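Superoxide dismutase (Porphyromonas gingivalis, PDB 1UES) catalyses the dismutation of superoxide radicals to oxygen and hydrogen peroxide, using one manganese or iron ion per subunit of a homodimer. Local coordinates at residues A[17-31]-A[156-168]. The protein carries 1 engineered substitution. Numbering follows the deposited sequence.
With MN (manganese (II) ion), chain E.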
# COMPACT_ATOMS: atom_id res chain seq x y z
N PRO A 17 3.25 16.58 -15.60
CA PRO A 17 4.05 15.63 -14.83
C PRO A 17 3.47 15.02 -13.55
O PRO A 17 4.08 14.09 -12.99
CB PRO A 17 5.26 16.44 -14.46
CG PRO A 17 4.66 17.76 -14.14
CD PRO A 17 3.59 17.96 -15.21
N VAL A 18 2.34 15.54 -13.12
CA VAL A 18 1.69 15.13 -11.87
C VAL A 18 1.32 13.64 -11.86
O VAL A 18 1.49 12.95 -10.85
CB VAL A 18 0.48 16.05 -11.58
CG1 VAL A 18 -0.15 15.67 -10.22
CG2 VAL A 18 0.94 17.53 -11.57
N ILE A 19 0.76 13.19 -12.98
CA ILE A 19 0.47 11.78 -13.19
C ILE A 19 1.03 11.65 -14.61
O ILE A 19 0.40 12.07 -15.58
CB ILE A 19 -1.04 11.44 -13.15
CG1 ILE A 19 -1.60 11.78 -11.77
CG2 ILE A 19 -1.25 9.92 -13.38
CD1 ILE A 19 -3.08 11.45 -11.58
N SER A 20 2.25 11.12 -14.70
CA SER A 20 2.98 10.97 -15.95
C SER A 20 2.32 9.99 -16.89
O SER A 20 1.45 9.22 -16.49
CB SER A 20 4.40 10.51 -15.68
OG SER A 20 4.39 9.14 -15.31
N LYS A 21 2.76 10.03 -18.14
CA LYS A 21 2.23 9.14 -19.15
C LYS A 21 2.52 7.70 -18.72
O LYS A 21 1.68 6.82 -18.86
CB LYS A 21 2.87 9.45 -20.51
CG LYS A 21 2.84 8.26 -21.46
CD LYS A 21 3.52 8.54 -22.80
CE LYS A 21 3.08 7.46 -23.83
NZ LYS A 21 1.86 7.91 -24.54
N GLU A 22 3.70 7.47 -18.16
CA GLU A 22 4.08 6.14 -17.72
C GLU A 22 3.18 5.70 -16.57
O GLU A 22 2.74 4.54 -16.52
CB GLU A 22 5.56 6.15 -17.30
CG GLU A 22 6.55 6.43 -18.47
CD GLU A 22 6.84 7.94 -18.77
OE1 GLU A 22 6.21 8.87 -18.20
OE2 GLU A 22 7.74 8.18 -19.65
N THR A 23 2.90 6.61 -15.65
CA THR A 23 2.01 6.27 -14.54
C THR A 23 0.61 5.96 -15.05
O THR A 23 -0.00 4.98 -14.59
CB THR A 23 2.01 7.38 -13.48
OG1 THR A 23 3.28 7.33 -12.83
CG2 THR A 23 0.95 7.13 -12.40
N VAL A 24 0.08 6.76 -15.96
CA VAL A 24 -1.25 6.47 -16.50
C VAL A 24 -1.24 5.06 -17.15
O VAL A 24 -2.16 4.25 -16.94
CB VAL A 24 -1.70 7.53 -17.54
CG1 VAL A 24 -2.97 7.07 -18.24
CG2 VAL A 24 -1.90 8.88 -16.87
N GLU A 25 -0.19 4.76 -17.91
CA GLU A 25 -0.10 3.44 -18.56
C GLU A 25 -0.19 2.27 -17.54
O GLU A 25 -0.90 1.28 -17.77
CB GLU A 25 1.20 3.36 -19.40
CG GLU A 25 1.73 1.95 -19.56
CD GLU A 25 2.80 1.83 -20.63
OE1 GLU A 25 3.24 0.68 -20.93
OE2 GLU A 25 3.21 2.89 -21.17
N PHE A 26 0.49 2.36 -16.40
CA PHE A 26 0.40 1.28 -15.43
C PHE A 26 -0.82 1.41 -14.51
O PHE A 26 -1.52 0.43 -14.23
CB PHE A 26 1.68 1.24 -14.57
CG PHE A 26 2.86 0.74 -15.34
CD1 PHE A 26 3.00 -0.63 -15.56
CD2 PHE A 26 3.77 1.61 -15.90
CE1 PHE A 26 4.03 -1.14 -16.35
CE2 PHE A 26 4.81 1.13 -16.70
CZ PHE A 26 4.95 -0.25 -16.93
N HIS A 27 -1.08 2.62 -14.04
CA HIS A 27 -2.17 2.84 -13.09
C HIS A 27 -3.52 2.52 -13.71
O HIS A 27 -4.31 1.73 -13.16
CB HIS A 27 -2.12 4.31 -12.58
CG HIS A 27 -2.86 4.51 -11.30
ND1 HIS A 27 -2.88 5.72 -10.63
CD2 HIS A 27 -3.57 3.65 -10.55
CE1 HIS A 27 -3.57 5.58 -9.51
NE2 HIS A 27 -3.98 4.33 -9.44
N HIS A 28 -3.80 3.16 -14.84
CA HIS A 28 -5.05 2.91 -15.55
C HIS A 28 -4.97 1.64 -16.39
O HIS A 28 -5.83 0.77 -16.28
CB HIS A 28 -5.41 4.12 -16.44
CG HIS A 28 -6.55 3.86 -17.35
ND1 HIS A 28 -6.38 3.36 -18.62
CD2 HIS A 28 -7.89 3.95 -17.16
CE1 HIS A 28 -7.57 3.14 -19.17
NE2 HIS A 28 -8.50 3.49 -18.30
N GLY A 29 -3.94 1.52 -17.22
CA GLY A 29 -3.85 0.35 -18.08
C GLY A 29 -3.62 -1.02 -17.44
O GLY A 29 -4.02 -2.03 -18.02
N LYS A 30 -2.97 -1.07 -16.29
CA LYS A 30 -2.69 -2.35 -15.66
C LYS A 30 -3.42 -2.56 -14.33
O LYS A 30 -4.12 -3.55 -14.17
CB LYS A 30 -1.18 -2.52 -15.46
CG LYS A 30 -0.43 -2.53 -16.79
CD LYS A 30 -0.85 -3.74 -17.61
CE LYS A 30 0.07 -3.98 -18.83
NZ LYS A 30 -0.62 -3.56 -20.08
N HIS A 31 -3.24 -1.64 -13.38
CA HIS A 31 -3.93 -1.79 -12.09
C HIS A 31 -5.43 -1.80 -12.22
O HIS A 31 -6.11 -2.70 -11.68
CB HIS A 31 -3.55 -0.68 -11.13
CG HIS A 31 -2.16 -0.79 -10.61
ND1 HIS A 31 -1.84 -1.45 -9.45
CD2 HIS A 31 -1.00 -0.29 -11.10
CE1 HIS A 31 -0.55 -1.36 -9.24
NE2 HIS A 31 -0.01 -0.66 -10.22
N PHE A 156 -8.03 11.63 -3.58
CA PHE A 156 -6.61 11.54 -3.91
C PHE A 156 -6.23 10.07 -3.55
O PHE A 156 -6.52 9.60 -2.47
CB PHE A 156 -5.76 12.49 -3.07
CG PHE A 156 -5.86 13.95 -3.46
CD1 PHE A 156 -6.63 14.35 -4.55
CD2 PHE A 156 -5.17 14.91 -2.72
CE1 PHE A 156 -6.73 15.71 -4.92
CE2 PHE A 156 -5.26 16.27 -3.07
CZ PHE A 156 -6.03 16.67 -4.16
N ASP A 157 -5.65 9.36 -4.51
CA ASP A 157 -5.23 7.98 -4.30
C ASP A 157 -3.87 8.02 -3.60
O ASP A 157 -2.93 8.63 -4.14
CB ASP A 157 -5.09 7.35 -5.68
CG ASP A 157 -4.84 5.86 -5.64
OD1 ASP A 157 -4.77 5.28 -4.54
OD2 ASP A 157 -4.73 5.32 -6.78
N VAL A 158 -3.76 7.39 -2.42
CA VAL A 158 -2.47 7.38 -1.76
C VAL A 158 -1.85 6.00 -1.72
O VAL A 158 -0.93 5.74 -0.95
CB VAL A 158 -2.46 8.10 -0.37
CG1 VAL A 158 -2.89 9.57 -0.57
CG2 VAL A 158 -3.40 7.40 0.62
N TRP A 159 -2.37 5.14 -2.60
CA TRP A 159 -1.74 3.83 -2.80
C TRP A 159 -0.43 4.30 -3.45
O TRP A 159 -0.43 5.21 -4.26
CB TRP A 159 -2.51 2.99 -3.83
CG TRP A 159 -3.63 2.20 -3.21
CD1 TRP A 159 -4.74 2.70 -2.61
CD2 TRP A 159 -3.74 0.79 -3.16
NE1 TRP A 159 -5.55 1.68 -2.16
CE2 TRP A 159 -4.96 0.48 -2.49
CE3 TRP A 159 -2.93 -0.27 -3.61
CZ2 TRP A 159 -5.38 -0.85 -2.26
CZ3 TRP A 159 -3.35 -1.60 -3.39
CH2 TRP A 159 -4.58 -1.87 -2.71
N GLU A 160 0.69 3.73 -3.04
CA GLU A 160 1.97 4.15 -3.59
C GLU A 160 2.09 4.07 -5.10
O GLU A 160 2.80 4.87 -5.70
CB GLU A 160 3.11 3.37 -2.90
CG GLU A 160 3.22 3.72 -1.43
CD GLU A 160 4.30 2.94 -0.71
OE1 GLU A 160 4.34 1.71 -0.87
OE2 GLU A 160 5.12 3.58 -0.01
N HIS A 161 1.39 3.13 -5.73
CA HIS A 161 1.47 3.02 -7.19
C HIS A 161 0.95 4.30 -7.91
O HIS A 161 1.27 4.55 -9.04
CB HIS A 161 0.72 1.77 -7.70
CG HIS A 161 -0.76 1.78 -7.47
ND1 HIS A 161 -1.40 0.79 -6.77
CD2 HIS A 161 -1.73 2.62 -7.91
CE1 HIS A 161 -2.70 1.00 -6.77
NE2 HIS A 161 -2.93 2.11 -7.45
N ALA A 162 0.19 5.13 -7.21
CA ALA A 162 -0.34 6.33 -7.82
C ALA A 162 0.72 7.38 -8.03
O ALA A 162 0.56 8.25 -8.83
CB ALA A 162 -1.46 6.89 -6.93
N TYR A 163 1.84 7.27 -7.32
CA TYR A 163 2.81 8.35 -7.42
C TYR A 163 4.26 7.91 -7.34
O TYR A 163 5.15 8.71 -7.57
CB TYR A 163 2.56 9.37 -6.28
CG TYR A 163 2.60 8.81 -4.85
CD1 TYR A 163 3.84 8.61 -4.19
CD2 TYR A 163 1.44 8.44 -4.17
CE1 TYR A 163 3.90 8.06 -2.90
CE2 TYR A 163 1.48 7.90 -2.90
CZ TYR A 163 2.72 7.70 -2.25
OH TYR A 163 2.82 7.24 -0.97
N TYR A 164 4.51 6.65 -7.04
CA TYR A 164 5.89 6.25 -6.83
C TYR A 164 6.85 6.45 -8.00
O TYR A 164 8.02 6.78 -7.81
CB TYR A 164 5.95 4.79 -6.36
CG TYR A 164 7.06 4.61 -5.36
CD1 TYR A 164 6.90 5.03 -4.05
CD2 TYR A 164 8.29 4.10 -5.75
CE1 TYR A 164 7.95 4.97 -3.12
CE2 TYR A 164 9.35 4.03 -4.83
CZ TYR A 164 9.16 4.48 -3.51
OH TYR A 164 10.22 4.50 -2.61
N LEU A 165 6.37 6.27 -9.22
CA LEU A 165 7.28 6.39 -10.36
C LEU A 165 7.85 7.78 -10.49
O LEU A 165 9.01 7.93 -10.92
CB LEU A 165 6.60 6.02 -11.67
CG LEU A 165 6.18 4.55 -11.87
CD1 LEU A 165 5.59 4.38 -13.28
CD2 LEU A 165 7.35 3.63 -11.67
N THR A 166 7.07 8.78 -10.11
CA THR A 166 7.51 10.17 -10.24
C THR A 166 7.99 10.81 -8.93
O THR A 166 8.93 11.61 -8.93
CB THR A 166 6.35 11.06 -10.82
OG1 THR A 166 6.03 10.64 -12.15
CG2 THR A 166 6.75 12.52 -10.86
N TYR A 167 7.32 10.48 -7.83
CA TYR A 167 7.60 11.08 -6.52
C TYR A 167 8.26 10.19 -5.48
O TYR A 167 8.65 10.69 -4.41
CB TYR A 167 6.31 11.57 -5.89
CG TYR A 167 5.61 12.63 -6.68
CD1 TYR A 167 5.80 13.98 -6.38
CD2 TYR A 167 4.78 12.30 -7.77
CE1 TYR A 167 5.20 14.98 -7.13
CE2 TYR A 167 4.17 13.31 -8.53
CZ TYR A 167 4.39 14.64 -8.21
OH TYR A 167 3.83 15.67 -8.96
N GLN A 168 8.33 8.90 -5.78
CA GLN A 168 8.85 7.93 -4.83
C GLN A 168 8.21 8.14 -3.45
O GLN A 168 7.00 8.17 -3.35
CB GLN A 168 10.38 7.99 -4.76
CG GLN A 168 11.05 7.56 -6.07
CD GLN A 168 11.14 8.71 -7.06
OE1 GLN A 168 11.61 9.79 -6.70
NE2 GLN A 168 10.68 8.49 -8.29
MN MN E . -4.72 3.43 -7.59
O HOH W 1 2.09 10.42 -9.95
O HOH W 2 3.49 9.92 -12.28
O HOH W 3 3.59 5.93 -10.13
O HOH W 4 -1.73 8.26 -10.40
O HOH W 5 -5.50 2.75 -5.60
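His-27, Asp-157 and His-161 meet at the manganese ion, which His-27 NE2, Asp-157 OD2 and His-161 NE2 coordinate at 2.1 to 2.2 Å. His-74 and water 5 complete the site, the water donating a weak hydrogen bond to Asp-157 OD1. With CG anti to the backbone N (chi1 -160°), the His-27 imidazole leaves helix 21-42 toward the metal; its ND1 donates to water 4, which in turn donates to Ala-162 O, so the ring is held at both nitrogens. Asp-157 OD2 lies in plane at the edge of this ring, while Trp-159 N meets OD1 from above the carboxylate plane, closing an Asx turn.

Ring contacts extend the site. His-161 turns an edge to the face of His-27 in an offset edge-to-face pair, planes at 70°. Its own ring is sandwiched between Trp-159 CB and His-31, the latter a face-to-face stack tilted by 29°. His-31 NE2 is hydrogen-bonded to Tyr-164 OH, and His-161 ND1 to Glu-160 OE2, both of the second subunit, tying the metal shell to the dimer interface.

Away from the metal, water 2 links Ser-20 N and Thr-23 OG1 with Thr-166 OG1, and water 3 connects Thr-23 OG1 with His-161 O and Leu-165 N. Thr-23 and Leu-165 slide past each other in opposite directions, Leu-165 CB and CD1 alongside the hydroxyl. Leu-165 CD1 also reaches Phe-26 CD2 at 4.2 Å, Ala-162 CB packs against His-27 CE1 at 3.6 Å, and the Tyr-167 edge meets Val-18 O.

Three histidines, one aspartate and a solvent ligand, shared between the alpha-hairpin and C-terminal domains, form the characteristic active site of iron/manganese superoxide dismutases.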